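Local structure of uncharacterized protein (Sinorhizobium meliloti, 3U5R) at residues A[141-146]-A[198-203]; A[56-62]-A[151-155]; A[38-43]-A[135-139]; A[157-161]-A[191-197]. The protein is of unknown function but, with a thioredoxin domain of the AhpC/TSA family, may act as an oxidoreductase or antioxidant. All coordinates share one frame; numbering follows the deposited sequence.

Contact 1 of 4, residues A[141-146]-A[198-203]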
loop_
_atom_site.group_PDB
_atom_site.type_symbol
_atom_site.label_atom_id
_atom_site.label_comp_id
_atom_site.label_asym_id
_atom_site.label_seq_id
_atom_site.Cartn_x
_atom_site.Cartn_y
_atom_site.Cartn_z
ATOM N N ALA A 141 -2.252 -9.698 2.883
ATOM C CA ALA A 141 -3.241 -8.675 2.559
ATOM C C ALA A 141 -4.647 -9.258 2.447
ATOM O O ALA A 141 -4.851 -10.371 1.903
ATOM C CB ALA A 141 -2.853 -7.925 1.221
ATOM N N ALA A 142 -5.623 -8.512 2.958
ATOM C CA ALA A 142 -7.021 -8.959 2.936
ATOM C C ALA A 142 -7.967 -7.975 2.221
ATOM O O ALA A 142 -8.985 -8.375 1.722
ATOM C CB ALA A 142 -7.552 -9.184 4.355
ATOM N N CYS A 143 -7.620 -6.685 2.188
ATOM C CA CYS A 143 -8.528 -5.684 1.617
ATOM C C CYS A 143 -7.738 -4.557 0.943
ATOM O O CYS A 143 -6.473 -4.493 1.013
ATOM C CB CYS A 143 -9.351 -5.098 2.772
ATOM S SG CYS A 143 -8.334 -4.253 4.029
ATOM N N THR A 144 -8.444 -3.644 0.287
ATOM C CA THR A 144 -7.761 -2.486 -0.318
ATOM C C THR A 144 -8.429 -1.293 0.336
ATOM O O THR A 144 -9.658 -1.215 0.310
ATOM C CB THR A 144 -7.962 -2.453 -1.868
ATOM O OG1 THR A 144 -9.368 -2.397 -2.135
ATOM C CG2 THR A 144 -7.320 -3.749 -2.565
ATOM N N PRO A 145 -7.659 -0.336 0.881
ATOM C CA PRO A 145 -6.219 -0.309 0.912
ATOM C C PRO A 145 -5.731 -1.099 2.119
ATOM O O PRO A 145 -6.405 -1.104 3.163
ATOM C CB PRO A 145 -5.915 1.138 1.172
ATOM C CG PRO A 145 -7.094 1.630 2.078
ATOM C CD PRO A 145 -8.269 0.802 1.605
ATOM N N ASP A 146 -4.560 -1.736 2.000
ATOM C CA ASP A 146 -3.935 -2.451 3.147
ATOM C C ASP A 146 -2.489 -1.987 3.222
ATOM O O ASP A 146 -1.737 -2.187 2.258
ATOM C CB ASP A 146 -3.985 -3.979 2.889
ATOM C CG ASP A 146 -4.064 -4.786 4.181
ATOM O OD1 ASP A 146 -3.675 -4.244 5.245
ATOM O OD2 ASP A 146 -4.557 -5.926 4.116
ATOM N N SER A 198 -7.108 -1.252 8.804
ATOM C CA SER A 198 -7.781 -0.534 7.726
ATOM C C SER A 198 -9.013 -1.335 7.375
ATOM O O SER A 198 -9.137 -2.514 7.723
ATOM C CB SER A 198 -6.882 -0.398 6.476
ATOM O OG SER A 198 -6.473 -1.687 6.053
ATOM N N ILE A 199 -9.910 -0.687 6.654
ATOM C CA ILE A 199 -11.128 -1.292 6.150
ATOM C C ILE A 199 -11.158 -1.039 4.694
ATOM O O ILE A 199 -10.821 0.072 4.255
ATOM C CB ILE A 199 -12.328 -0.563 6.712
ATOM C CG1 ILE A 199 -12.308 -0.682 8.235
ATOM C CG2 ILE A 199 -13.675 -1.152 6.101
ATOM C CD1 ILE A 199 -12.849 -1.992 8.755
ATOM N N GLY A 200 -11.553 -2.038 3.917
ATOM C CA GLY A 200 -11.842 -1.753 2.488
ATOM C C GLY A 200 -12.629 -2.846 1.786
ATOM O O GLY A 200 -13.131 -3.743 2.414
ATOM N N CYS A 201 -12.665 -2.804 0.461
ATOM C CA CYS A 201 -13.149 -3.893 -0.307
ATOM C C CYS A 201 -12.206 -5.070 -0.164
ATOM O O CYS A 201 -10.983 -4.875 -0.219
ATOM C CB CYS A 201 -13.158 -3.450 -1.758
ATOM S SG CYS A 201 -14.480 -2.121 -1.967
ATOM N N ASN A 202 -12.747 -6.290 -0.022
ATOM C CA ASN A 202 -11.867 -7.461 -0.066
ATOM C C ASN A 202 -11.054 -7.438 -1.356
ATOM O O ASN A 202 -11.522 -6.987 -2.424
ATOM C CB ASN A 202 -12.591 -8.821 0.105
ATOM C CG ASN A 202 -13.588 -9.099 -1.030
ATOM O OD1 ASN A 202 -14.425 -8.257 -1.337
ATOM N ND2 ASN A 202 -13.466 -10.269 -1.691
ATOM N N ILE A 203 -9.813 -7.912 -1.240
ATOM C CA ILE A 203 -9.039 -8.322 -2.394
ATOM C C ILE A 203 -9.869 -9.288 -3.220
ATOM O O ILE A 203 -10.444 -10.266 -2.717
ATOM C CB ILE A 203 -7.648 -8.929 -1.950
ATOM C CG1 ILE A 203 -6.893 -7.818 -1.189
ATOM C CG2 ILE A 203 -6.865 -9.569 -3.169
ATOM C CD1 ILE A 203 -5.459 -7.662 -1.347
HETATM O O HOH W 1 -10.614 -4.676 -3.760
HETATM O O HOH W 2 -3.642 -2.089 6.478
#
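The hydroxyl of Ser198 is held from two directions: OG donates to Pro145 O at 2.9 Å, in the plane of that carbonyl, and accepts a proton from a water that also lies beside the carboxylate of Asp146. With chi1 at 57°, OG sits between the serine's own N and carbonyl carbon, turned in toward the 141-146 segment, where Cys143 SG packs against it at 3.8 Å. The other carboxylate oxygen, Asp146 OD2, takes a nearly straight bond from Ala142 N, tying the two ends of that segment together. Farther along, the backbones pair as antiparallel strands. Thr144 N donates to Cys201 O over 2.9 Å, and Ile203 N reaches Ala142 O at 3.1 Å, arriving from above the carbonyl plane. Between these bonds lies the non-hydrogen-bonded pair Cys143 and Asn202. Gly200 has no side chain in the way, and its CA-H comes to 3.1 Å from Thr144 O. On the Thr144 and Cys201 face, a water accepts from Thr144 OG1 and donates to Asn202 O. At the end of the pairing, the CD1 tip of Ile203 rests on Ala141 CB at 3.7 Å. The peptide before Pro145 is cis, as is usual at this place in thioredoxin folds, where the cis-proline lies beside the redox motif. Here Thr144 and Cys201 both touch Cys71, and Pro145 packs on Phe73 and Val74 of helix 72-75, while strand 199-202 runs between strands 143-144 and 27-28.

Contact 2 of 4, residues A[56-62]-A[151-155]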
loop_
_atom_site.group_PDB
_atom_site.type_symbol
_atom_site.label_atom_id
_atom_site.label_comp_id
_atom_site.label_asym_id
_atom_site.label_seq_id
_atom_site.Cartn_x
_atom_site.Cartn_y
_atom_site.Cartn_z
ATOM N N PHE A 56 14.524 -1.156 -3.514
ATOM C CA PHE A 56 14.217 -0.104 -2.515
ATOM C C PHE A 56 15.186 -0.114 -1.383
ATOM O O PHE A 56 14.946 0.533 -0.364
ATOM C CB PHE A 56 12.776 -0.308 -2.032
ATOM C CG PHE A 56 11.790 -0.335 -3.180
ATOM C CD1 PHE A 56 11.415 0.874 -3.823
ATOM C CD2 PHE A 56 11.297 -1.517 -3.650
ATOM C CE1 PHE A 56 10.559 0.863 -4.928
ATOM C CE2 PHE A 56 10.438 -1.558 -4.790
ATOM C CZ PHE A 56 10.089 -0.333 -5.420
ATOM N N LYS A 57 16.311 -0.817 -1.560
ATOM C CA LYS A 57 17.169 -1.169 -0.404
ATOM C C LYS A 57 17.754 0.058 0.328
ATOM O O LYS A 57 17.983 0.053 1.543
ATOM C CB LYS A 57 18.281 -2.122 -0.887
ATOM C CG LYS A 57 19.239 -2.673 0.207
ATOM C CD LYS A 57 20.474 -3.466 -0.391
ATOM C CE LYS A 57 21.420 -2.558 -1.282
ATOM N NZ LYS A 57 21.141 -2.603 -2.778
ATOM N N ASP A 58 17.999 1.122 -0.399
ATOM C CA ASP A 58 18.595 2.282 0.216
ATOM C C ASP A 58 17.617 3.166 1.004
ATOM O O ASP A 58 18.074 4.068 1.667
ATOM C CB ASP A 58 19.305 3.113 -0.845
ATOM C CG ASP A 58 20.531 2.371 -1.446
ATOM O OD1 ASP A 58 21.164 1.498 -0.761
ATOM O OD2 ASP A 58 20.832 2.646 -2.634
ATOM N N SER A 59 16.295 2.924 0.934
ATOM C CA SER A 59 15.346 3.720 1.689
ATOM C C SER A 59 15.155 3.109 3.070
ATOM O O SER A 59 14.761 1.951 3.170
ATOM C CB SER A 59 13.990 3.803 0.985
ATOM O OG SER A 59 14.144 4.359 -0.311
ATOM N N PRO A 60 15.427 3.874 4.156
ATOM C CA PRO A 60 15.250 3.300 5.517
ATOM C C PRO A 60 13.808 2.923 5.815
ATOM O O PRO A 60 13.565 1.940 6.558
ATOM C CB PRO A 60 15.759 4.420 6.463
ATOM C CG PRO A 60 15.660 5.748 5.544
ATOM C CD PRO A 60 16.019 5.224 4.172
ATOM N N ALA A 61 12.811 3.625 5.237
ATOM C CA ALA A 61 11.430 3.153 5.420
ATOM C C ALA A 61 10.822 2.670 4.123
ATOM O O ALA A 61 11.016 3.315 3.055
ATOM C CB ALA A 61 10.497 4.275 6.063
ATOM N N LEU A 62 10.004 1.601 4.196
ATOM C CA LEU A 62 9.379 1.067 2.997
ATOM C C LEU A 62 7.914 0.789 3.280
ATOM O O LEU A 62 7.570 0.027 4.235
ATOM C CB LEU A 62 10.091 -0.210 2.478
ATOM C CG LEU A 62 9.250 -1.018 1.463
ATOM C CD1 LEU A 62 9.323 -0.300 0.084
ATOM C CD2 LEU A 62 9.770 -2.466 1.290
ATOM N N ASP A 151 10.751 -1.011 8.531
ATOM C CA ASP A 151 11.922 -0.215 8.875
ATOM C C ASP A 151 13.112 -0.623 8.095
ATOM O O ASP A 151 13.016 -1.379 7.104
ATOM C CB ASP A 151 12.158 -0.257 10.405
ATOM C CG ASP A 151 12.554 -1.688 10.897
ATOM O OD1 ASP A 151 12.844 -2.589 10.058
ATOM O OD2 ASP A 151 12.569 -1.878 12.112
ATOM N N ARG A 152 14.254 -0.152 8.546
ATOM C CA ARG A 152 15.547 -0.289 7.866
ATOM C C ARG A 152 15.901 -1.787 7.671
ATOM O O ARG A 152 16.500 -2.156 6.660
ATOM C CB ARG A 152 16.689 0.383 8.678
ATOM C CG ARG A 152 16.602 1.950 8.928
ATOM C CD ARG A 152 18.015 2.689 8.855
ATOM N NE ARG A 152 18.610 2.426 7.511
ATOM C CZ ARG A 152 19.134 3.338 6.684
ATOM N NH1 ARG A 152 19.221 4.609 7.057
ATOM N NH2 ARG A 152 19.568 2.968 5.477
ATOM N N GLU A 153 15.496 -2.641 8.610
ATOM C CA GLU A 153 15.793 -4.074 8.440
ATOM C C GLU A 153 14.582 -4.793 7.979
ATOM O O GLU A 153 14.489 -5.995 8.099
ATOM C CB GLU A 153 16.331 -4.658 9.768
ATOM C CG GLU A 153 17.593 -3.887 10.200
ATOM C CD GLU A 153 18.849 -4.275 9.389
ATOM O OE1 GLU A 153 18.781 -5.168 8.487
ATOM O OE2 GLU A 153 19.930 -3.702 9.702
ATOM N N ARG A 154 13.636 -4.040 7.382
ATOM C CA ARG A 154 12.484 -4.611 6.733
ATOM C C ARG A 154 11.709 -5.479 7.670
ATOM O O ARG A 154 11.259 -6.534 7.299
ATOM C CB ARG A 154 12.842 -5.309 5.426
ATOM C CG ARG A 154 13.471 -4.302 4.399
ATOM C CD ARG A 154 12.513 -3.116 4.074
ATOM N NE ARG A 154 13.095 -2.273 3.024
ATOM C CZ ARG A 154 13.542 -1.024 3.172
ATOM N NH1 ARG A 154 13.396 -0.338 4.331
ATOM N NH2 ARG A 154 14.050 -0.403 2.097
ATOM N N ARG A 155 11.546 -5.008 8.908
ATOM C CA ARG A 155 10.634 -5.648 9.830
ATOM C C ARG A 155 9.355 -4.806 9.939
ATOM O O ARG A 155 9.450 -3.561 9.996
ATOM C CB ARG A 155 11.245 -5.765 11.228
ATOM C CG ARG A 155 12.680 -6.299 11.210
ATOM C CD ARG A 155 12.803 -7.672 10.443
ATOM N NE ARG A 155 14.236 -8.010 10.238
ATOM C CZ ARG A 155 14.997 -8.821 11.028
ATOM N NH1 ARG A 155 14.479 -9.492 12.105
ATOM N NH2 ARG A 155 16.311 -8.980 10.732
HETATM O O HOH W 3 16.814 -1.770 3.558
#
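The tip of the beta hairpin formed by strands 146-150 and 156-160 reaches over to the loop that leads into strand 61-66, and Arg154 makes the main link by gripping the carbonyl of Ser59. Arg154 NH1 and NH2 both point end-on at Ser59 O, NH2 at 2.7 Å and NH1 at 2.9 Å. The oxygen lies almost exactly in the guanidinium plane, and both nitrogens lie in the plane of the carbonyl. NH1 adds a weak bond to Pro60 O, and Phe56 O also lies at the edge of the group. The guanidinium is sandwiched as well: Leu62 CB covers the centre of one face at 3.6 Å from Arg154 CZ, and a water bridging Lys57 O and Arg152 O sits over the opposite face. A bend at chi2 (-59°) leads the chain along its own turn toward Ser59, and on the way NH1 also donates to Asp151 O. That oxygen is met from the other face of its plane by Arg154 N, the bond that closes the type I turn from Asp151 to Arg154. A second type I turn, from Phe56 to Ser59, brings the receiving carbonyls around. In the fold, this ties the hairpin to the start of the neighbouring strand 61-66 within the mixed central sheet. Arg152, on the outer side, runs alongside Pro60, both side chains heading the same way, and the ring's CB lies over one guanidinium face at 3.5 Å from Arg152 NH1. Asp151 OD1 braces the turn by accepting from Arg155 N at 3.0 Å, the donor lying above the carboxylate plane.

Contact 3 of 4, residues A[38-43]-A[135-139]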
loop_
_atom_site.group_PDB
_atom_site.type_symbol
_atom_site.label_atom_id
_atom_site.label_comp_id
_atom_site.label_asym_id
_atom_site.label_seq_id
_atom_site.Cartn_x
_atom_site.Cartn_y
_atom_site.Cartn_z
ATOM N N ALA A 38 9.317 -8.340 5.586
ATOM C CA ALA A 38 8.681 -8.049 4.311
ATOM C C ALA A 38 9.033 -9.207 3.358
ATOM O O ALA A 38 10.198 -9.587 3.249
ATOM C CB ALA A 38 9.285 -6.755 3.769
ATOM N N ALA A 39 8.037 -9.788 2.705
ATOM C CA ALA A 39 8.295 -10.893 1.815
ATOM C C ALA A 39 8.832 -10.297 0.510
ATOM O O ALA A 39 8.427 -9.176 0.100
ATOM C CB ALA A 39 6.998 -11.630 1.539
ATOM N N ASP A 40 9.721 -11.038 -0.147
ATOM C CA ASP A 40 10.309 -10.558 -1.371
ATOM C C ASP A 40 9.322 -10.784 -2.520
ATOM O O ASP A 40 8.379 -11.575 -2.394
ATOM C CB ASP A 40 11.664 -11.184 -1.680
ATOM C CG ASP A 40 12.571 -10.222 -2.566
ATOM O OD1 ASP A 40 12.105 -9.213 -3.183
ATOM O OD2 ASP A 40 13.783 -10.479 -2.608
ATOM N N PHE A 41 9.463 -10.037 -3.613
ATOM C CA PHE A 41 8.532 -10.238 -4.740
ATOM C C PHE A 41 9.292 -9.842 -5.986
ATOM O O PHE A 41 10.377 -9.244 -5.908
ATOM C CB PHE A 41 7.302 -9.302 -4.596
ATOM C CG PHE A 41 7.682 -7.831 -4.314
ATOM C CD1 PHE A 41 8.039 -6.972 -5.344
ATOM C CD2 PHE A 41 7.703 -7.344 -3.015
ATOM C CE1 PHE A 41 8.388 -5.628 -5.084
ATOM C CE2 PHE A 41 8.084 -6.025 -2.724
ATOM C CZ PHE A 41 8.435 -5.156 -3.786
ATOM N N VAL A 42 8.715 -10.134 -7.143
ATOM C CA VAL A 42 9.163 -9.538 -8.402
ATOM C C VAL A 42 7.871 -9.197 -9.136
ATOM O O VAL A 42 7.043 -10.074 -9.358
ATOM C CB VAL A 42 10.058 -10.515 -9.188
ATOM C CG1 VAL A 42 9.409 -11.902 -9.238
ATOM C CG2 VAL A 42 10.328 -9.991 -10.577
ATOM N N LEU A 43 7.667 -7.927 -9.504
ATOM C CA LEU A 43 6.338 -7.527 -10.022
ATOM C C LEU A 43 6.542 -6.434 -11.055
ATOM O O LEU A 43 7.448 -5.654 -10.922
ATOM C CB LEU A 43 5.512 -6.893 -8.870
ATOM C CG LEU A 43 4.912 -7.867 -7.833
ATOM C CD1 LEU A 43 4.234 -7.057 -6.796
ATOM C CD2 LEU A 43 3.918 -8.877 -8.334
ATOM N N VAL A 135 1.888 -12.463 -4.221
ATOM C CA VAL A 135 2.414 -11.481 -3.273
ATOM C C VAL A 135 1.345 -11.056 -2.225
ATOM O O VAL A 135 1.659 -11.043 -1.057
ATOM C CB VAL A 135 3.054 -10.253 -4.015
ATOM C CG1 VAL A 135 3.552 -9.206 -3.026
ATOM C CG2 VAL A 135 4.162 -10.796 -5.041
ATOM N N ALA A 136 0.120 -10.739 -2.639
ATOM C CA ALA A 136 -0.921 -10.436 -1.677
ATOM C C ALA A 136 -1.004 -11.581 -0.622
ATOM O O ALA A 136 -1.131 -11.342 0.585
ATOM C CB ALA A 136 -2.284 -10.263 -2.420
ATOM N N LYS A 137 -0.933 -12.826 -1.096
ATOM C CA LYS A 137 -0.980 -13.968 -0.149
ATOM C C LYS A 137 0.210 -14.063 0.784
ATOM O O LYS A 137 0.030 -14.311 2.001
ATOM C CB LYS A 137 -1.107 -15.298 -0.912
ATOM C CG LYS A 137 -2.401 -15.540 -1.624
ATOM C CD LYS A 137 -2.408 -17.070 -2.083
ATOM C CE LYS A 137 -3.058 -17.294 -3.444
ATOM N NZ LYS A 137 -2.669 -18.655 -4.005
ATOM N N ALA A 138 1.428 -13.795 0.274
ATOM C CA ALA A 138 2.625 -13.810 1.149
ATOM C C ALA A 138 2.617 -12.693 2.207
ATOM O O ALA A 138 3.123 -12.911 3.291
ATOM C CB ALA A 138 3.986 -13.741 0.306
ATOM N N TYR A 139 2.062 -11.507 1.889
ATOM C CA TYR A 139 1.999 -10.392 2.871
ATOM C C TYR A 139 0.841 -10.584 3.824
ATOM O O TYR A 139 0.854 -10.022 4.937
ATOM C CB TYR A 139 1.874 -9.013 2.125
ATOM C CG TYR A 139 3.235 -8.456 1.763
ATOM C CD1 TYR A 139 3.971 -9.026 0.769
ATOM C CD2 TYR A 139 3.823 -7.439 2.499
ATOM C CE1 TYR A 139 5.214 -8.583 0.450
ATOM C CE2 TYR A 139 5.121 -6.985 2.166
ATOM C CZ TYR A 139 5.780 -7.558 1.170
ATOM O OH TYR A 139 7.049 -7.146 0.866
#
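One hydrogen bond joins Ala39 and Tyr139: the phenol OH donates to Ala39 O at 2.6 Å, in the carbonyl plane and on a lone pair. The tyrosine's CG stands beside its own backbone N (chi1 -87°), which carries the ring from the helix to the 38-43 segment. Tyr139 OH also lies at the edge of the Phe41 ring, near its plane and 3.9 Å from Phe41 CE2. The remaining contacts are apolar. Val135 CG2 fills the angle between two side chains, touching Phe41 CB at 3.5 Å and Leu43 CD2 at 3.8 Å, and the leucine and valine meet tip to tip. At the other end of the helix, Ala39 CB is shared by Ala138 CB, at 3.9 Å, and Tyr139 CE1, at 3.7 Å. Beyond the two segments, Asp130 accepts from the backbone N of Val135 and of Ala136, holding the helix start, while Tyr139 rests on Val64 and Tyr150 of the central sheet. This is a thioredoxin-fold arrangement: helix 134-139, which precedes the cis-proline strand, flanks the sheet, and a segment that precedes strand 61-66, the first strand of the central sheet in the chain, runs along it.

Contact 4 of 4, residues A[157-161]-A[191-197]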
loop_
_atom_site.group_PDB
_atom_site.type_symbol
_atom_site.label_atom_id
_atom_site.label_comp_id
_atom_site.label_asym_id
_atom_site.label_seq_id
_atom_site.Cartn_x
_atom_site.Cartn_y
_atom_site.Cartn_z
ATOM N N VAL A 157 6.553 -2.578 11.143
ATOM C CA VAL A 157 6.389 -1.695 12.290
ATOM C C VAL A 157 5.058 -1.049 12.367
ATOM O O VAL A 157 4.672 -0.581 13.444
ATOM C CB VAL A 157 7.446 -0.577 12.356
ATOM C CG1 VAL A 157 8.871 -1.171 12.756
ATOM C CG2 VAL A 157 7.586 0.218 10.956
ATOM N N TYR A 158 4.340 -0.968 11.235
ATOM C CA TYR A 158 2.982 -0.430 11.317
ATOM C C TYR A 158 2.146 -1.143 10.285
ATOM O O TYR A 158 2.609 -1.352 9.158
ATOM C CB TYR A 158 2.948 1.115 11.079
ATOM C CG TYR A 158 1.526 1.705 11.035
ATOM C CD1 TYR A 158 0.930 2.187 12.206
ATOM C CD2 TYR A 158 0.781 1.764 9.848
ATOM C CE1 TYR A 158 -0.388 2.737 12.207
ATOM C CE2 TYR A 158 -0.560 2.337 9.821
ATOM C CZ TYR A 158 -1.112 2.797 10.994
ATOM O OH TYR A 158 -2.349 3.302 11.045
ATOM N N HIS A 159 0.939 -1.539 10.691
ATOM C CA HIS A 159 0.009 -2.233 9.838
ATOM C C HIS A 159 -1.359 -1.702 10.212
ATOM O O HIS A 159 -1.871 -1.945 11.287
ATOM C CB HIS A 159 0.116 -3.782 9.966
ATOM C CG HIS A 159 -0.862 -4.526 9.124
ATOM N ND1 HIS A 159 -1.148 -4.155 7.824
ATOM C CD2 HIS A 159 -1.672 -5.570 9.400
ATOM C CE1 HIS A 159 -2.060 -4.960 7.329
ATOM N NE2 HIS A 159 -2.389 -5.831 8.265
ATOM N N GLY A 160 -1.942 -0.883 9.345
ATOM C CA GLY A 160 -3.289 -0.379 9.668
ATOM C C GLY A 160 -3.692 0.785 8.763
ATOM O O GLY A 160 -3.178 0.941 7.657
ATOM N N GLN A 161 -4.658 1.538 9.253
ATOM C CA GLN A 161 -5.342 2.607 8.503
ATOM C C GLN A 161 -4.388 3.737 8.101
ATOM O O GLN A 161 -3.335 4.083 8.761
ATOM C CB GLN A 161 -6.535 3.136 9.355
ATOM C CG GLN A 161 -6.108 4.079 10.507
ATOM C CD GLN A 161 -7.334 4.566 11.328
ATOM O OE1 GLN A 161 -8.438 4.118 11.104
ATOM N NE2 GLN A 161 -7.122 5.449 12.243
ATOM N N VAL A 191 7.204 3.371 16.754
ATOM C CA VAL A 191 5.892 3.669 16.190
ATOM C C VAL A 191 4.836 3.534 17.324
ATOM O O VAL A 191 4.992 2.680 18.193
ATOM C CB VAL A 191 5.578 2.747 14.992
ATOM C CG1 VAL A 191 4.118 2.984 14.486
ATOM C CG2 VAL A 191 6.589 3.014 13.887
ATOM N N GLY A 192 3.804 4.384 17.333
ATOM C CA GLY A 192 2.753 4.318 18.381
ATOM C C GLY A 192 2.087 2.928 18.364
ATOM O O GLY A 192 2.014 2.232 17.309
ATOM N N THR A 193 1.601 2.499 19.520
ATOM C CA THR A 193 1.120 1.127 19.679
ATOM C C THR A 193 -0.363 0.985 19.264
ATOM O O THR A 193 -0.810 -0.096 19.035
ATOM C CB THR A 193 1.248 0.691 21.166
ATOM O OG1 THR A 193 0.425 1.573 21.925
ATOM C CG2 THR A 193 2.724 0.808 21.676
ATOM N N THR A 194 -1.098 2.083 19.144
ATOM C CA THR A 194 -2.475 2.044 18.621
ATOM C C THR A 194 -2.409 1.967 17.120
ATOM O O THR A 194 -2.059 2.988 16.456
ATOM C CB THR A 194 -3.244 3.358 18.946
ATOM O OG1 THR A 194 -3.253 3.507 20.351
ATOM C CG2 THR A 194 -4.782 3.367 18.384
ATOM N N GLN A 195 -2.729 0.794 16.574
ATOM C CA GLN A 195 -2.805 0.667 15.132
ATOM C C GLN A 195 -4.196 0.161 14.776
ATOM O O GLN A 195 -4.495 -1.040 14.820
ATOM C CB GLN A 195 -1.692 -0.226 14.545
ATOM C CG GLN A 195 -0.321 0.129 15.141
ATOM C CD GLN A 195 0.865 -0.521 14.454
ATOM O OE1 GLN A 195 0.706 -1.365 13.573
ATOM N NE2 GLN A 195 2.067 -0.144 14.883
ATOM N N VAL A 196 -5.029 1.068 14.298
ATOM C CA VAL A 196 -6.394 0.654 13.895
ATOM C C VAL A 196 -6.345 -0.072 12.567
ATOM O O VAL A 196 -5.729 0.422 11.630
ATOM C CB VAL A 196 -7.260 1.889 13.780
ATOM C CG1 VAL A 196 -8.718 1.491 13.340
ATOM C CG2 VAL A 196 -7.183 2.721 15.168
ATOM N N PRO A 197 -7.035 -1.207 12.451
ATOM C CA PRO A 197 -7.007 -1.945 11.197
ATOM C C PRO A 197 -7.623 -1.121 10.039
ATOM O O PRO A 197 -8.579 -0.394 10.277
ATOM C CB PRO A 197 -7.889 -3.176 11.463
ATOM C CG PRO A 197 -7.941 -3.301 13.019
ATOM C CD PRO A 197 -7.718 -1.924 13.575
HETATM O O HOH W 4 -3.830 3.462 13.295
HETATM O O HOH W 5 -3.845 -2.945 12.354
#
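The loop 191-197 runs past the outer strand 156-160 without forming a regular strand, coming closest where Gly160 and Pro197 lie 4.3 Å apart, CA to CA, and Gln161 N donates to Val196 O at 2.8 Å, nearly along the C=O direction. Gln195 takes the place of a strand partner at two backbone atoms. Its extended chain delivers an amide that reads the strand's backbone: NE2 donates to Val157 O at 3.0 Å, and OE1 accepts from His159 N at 2.9 Å, the donor lying above the amide carbonyl plane. The same amide slides past the Tyr158 ring, their planes 38° apart, with Gln195 CD 3.5 Å from Tyr158 CD1. Val191 completes this end, its CG1 against Tyr158 CD1 and its CG2 against Val157 CB. Val157 and Tyr158 form a classic beta bulge opposite Leu149. Tyr158 OH donates to Gln161 O at 2.6 Å, on a lone pair, and takes a proton from a water that in turn accepts from Val196 N. Val196 lies obliquely across the amide of Gln161, CB 3.6 Å from CD; the polar atoms of that amide are held by Asp177, Asp164 and Arg166. One side-chain amide thus supplies, at Val157 O and His159 N, the bonds that a further strand would otherwise offer this outermost strand.

Contacts 1 and 3 follow one another along the chain: helix 134-139 hands over to the cis-proline segment, with Ala141 N 3.0 Å from Ala136 O, a probable hydrogen bond. Contact 4 is nested inside the loop that contact 1 closes, and Ser198 CB packs on Gln161 CA at 3.9 Å. Contacts 2 and 3 cross in sequence and meet where Arg154 O faces Ala38 N, 3.2 Å away. Contacts 2 and 4 both reach the central sheet, at the hairpin tip and at the outer strand. Contacts 1 and 2 lie on opposite sides of the chain's centre, their centres 23 Å apart; of the four, contact 1 borders Cys71, where related folds carry their redox motif.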